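Local coordinates for EAL domain protein (PDB 6IJ2) that probably hydrolyses cyclic dinucleotides such as c-di-GMP and cGAMP as an EAL-domain phosphodiesterase and is captured with the linear product 5'-pGpG, at residues A224-A228 against A229-L233. The protein carries 1 engineered substitution. Sequence-based numbering, arbitrary orientation.
Sequences AWLKA and AGVEL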
loop_
_atom_site.group_PDB
_atom_site.type_symbol
_atom_site.label_atom_id
_atom_site.label_comp_id
_atom_site.label_asym_id
_atom_site.label_seq_id
_atom_site.Cartn_x
_atom_site.Cartn_y
_atom_site.Cartn_z
ATOM N N ALA A 224 9.341 23.621 2.533
ATOM C CA ALA A 224 9.146 24.375 3.768
ATOM C C ALA A 224 8.052 23.750 4.620
ATOM O O ALA A 224 8.151 23.731 5.859
ATOM C CB ALA A 224 8.811 25.837 3.456
ATOM N N TRP A 225 6.995 23.247 3.980
ATOM C CA TRP A 225 5.957 22.557 4.729
ATOM C C TRP A 225 6.523 21.304 5.386
ATOM O O TRP A 225 6.303 21.058 6.580
ATOM C CB TRP A 225 4.764 22.222 3.812
ATOM C CG TRP A 225 3.598 21.814 4.618
ATOM C CD1 TRP A 225 2.563 22.619 5.043
ATOM C CD2 TRP A 225 3.346 20.520 5.165
ATOM N NE1 TRP A 225 1.714 21.908 5.819
ATOM C CE2 TRP A 225 2.156 20.613 5.909
ATOM C CE3 TRP A 225 4.009 19.289 5.099
ATOM C CZ2 TRP A 225 1.606 19.523 6.584
ATOM C CZ3 TRP A 225 3.463 18.204 5.773
ATOM C CH2 TRP A 225 2.274 18.329 6.503
ATOM N N LEU A 226 7.284 20.512 4.620
ATOM C CA LEU A 226 7.826 19.258 5.138
ATOM C C LEU A 226 8.825 19.508 6.264
ATOM O O LEU A 226 8.847 18.771 7.259
ATOM C CB LEU A 226 8.485 18.477 3.999
ATOM C CG LEU A 226 7.477 17.964 2.968
ATOM C CD1 LEU A 226 8.223 17.598 1.695
ATOM C CD2 LEU A 226 6.726 16.776 3.546
ATOM N N LYS A 227 9.616 20.568 6.143
ATOM C CA LYS A 227 10.580 20.887 7.198
ATOM C C LYS A 227 9.855 21.257 8.483
ATOM O O LYS A 227 10.255 20.841 9.580
ATOM C CB LYS A 227 11.495 22.024 6.756
ATOM C CG LYS A 227 12.626 22.337 7.758
ATOM C CD LYS A 227 13.572 23.394 7.202
ATOM C CE LYS A 227 14.608 23.836 8.237
ATOM N NZ LYS A 227 13.985 24.763 9.233
ATOM N N ALA A 228 8.782 22.041 8.367
ATOM C CA ALA A 228 8.028 22.413 9.559
ATOM C C ALA A 228 7.359 21.198 10.187
ATOM O O ALA A 228 7.253 21.112 11.418
ATOM C CB ALA A 228 6.981 23.472 9.211
ATOM N N ALA A 229 6.941 20.239 9.359
ATOM C CA ALA A 229 6.268 19.048 9.857
ATOM C C ALA A 229 7.215 18.082 10.559
ATOM O O ALA A 229 6.736 17.167 11.247
ATOM C CB ALA A 229 5.545 18.338 8.704
ATOM N N GLY A 230 8.526 18.278 10.432
ATOM C CA GLY A 230 9.495 17.462 11.127
ATOM C C GLY A 230 10.334 16.571 10.234
ATOM O O GLY A 230 11.126 15.783 10.758
ATOM N N VAL A 231 10.206 16.670 8.918
ATOM C CA VAL A 231 11.056 15.886 8.027
ATOM C C VAL A 231 12.429 16.534 7.960
ATOM O O VAL A 231 12.548 17.756 7.794
ATOM C CB VAL A 231 10.449 15.778 6.624
ATOM C CG1 VAL A 231 11.400 14.960 5.725
ATOM C CG2 VAL A 231 9.039 15.140 6.643
ATOM N N GLU A 232 13.479 15.723 8.090
ATOM C CA GLU A 232 14.834 16.235 7.930
ATOM C C GLU A 232 15.438 15.829 6.593
ATOM O O GLU A 232 15.909 16.689 5.851
ATOM C CB GLU A 232 15.717 15.754 9.082
ATOM C CG GLU A 232 15.258 16.276 10.429
ATOM C CD GLU A 232 16.366 16.219 11.472
ATOM O OE1 GLU A 232 17.445 15.682 11.158
ATOM O OE2 GLU A 232 16.160 16.730 12.595
ATOM N N LEU A 233 15.383 14.543 6.250
ATOM C CA LEU A 233 15.985 14.066 5.011
ATOM C C LEU A 233 15.038 14.282 3.839
ATOM O O LEU A 233 13.868 13.867 3.880
ATOM C CB LEU A 233 16.352 12.585 5.120
ATOM C CG LEU A 233 17.283 12.202 6.263
ATOM C CD1 LEU A 233 17.609 10.708 6.218
ATOM C CD2 LEU A 233 18.551 13.042 6.191
HETATM O O HOH W 1 12.507 19.232 10.020
#
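Trp225 holds CG trans to its backbone N (chi1 -167°), which swings the indole along the helix to the methyl of Ala229. The six-membered ring meets this methyl obliquely, with CZ3 3.6 Å from Ala229 CB. In Val231 it is CG1 that lies opposite the backbone N, and CG2 is turned back to the helix. CG2 of Val231 therefore comes within 4.2 Å of Leu226 CD2. The two side chains lie alongside each other. Leu202 of helix 192-207 touches both Ala229 and Val231, and Leu226 packs on Ala214 of strand 211-214.

The backbone forms a Schellman motif. Ala229 N makes the last regular helical bond, 3.0 Å to Trp225 O. Gly230 then leaves the helix with a positive phi of 112°. Lacking a CB, Gly230 can take these angles without crowding the carbonyl oxygen of Ala229. Two hydrogen bonds back into the last turn define the motif: Val231 N donates to Leu226 O at 3.0 Å, and Gly230 N donates to Lys227 O at 3.2 Å from above the carbonyl plane. Gly230 N also has a weak bond to Leu226 O. One water donates to both Lys227 O (2.8 Å) and Val231 O (2.7 Å), bridging the turn.

The motif ends helix 220-229 and leads the chain into strand 233-244, the last strand of the EAL barrel. The carbonyls of Trp225, Leu226 and Lys227 are thus met by backbone N-H groups, and Lys227 O by a water as well, while Leu226 and Val231 close the apolar side of the turn against the body of the domain.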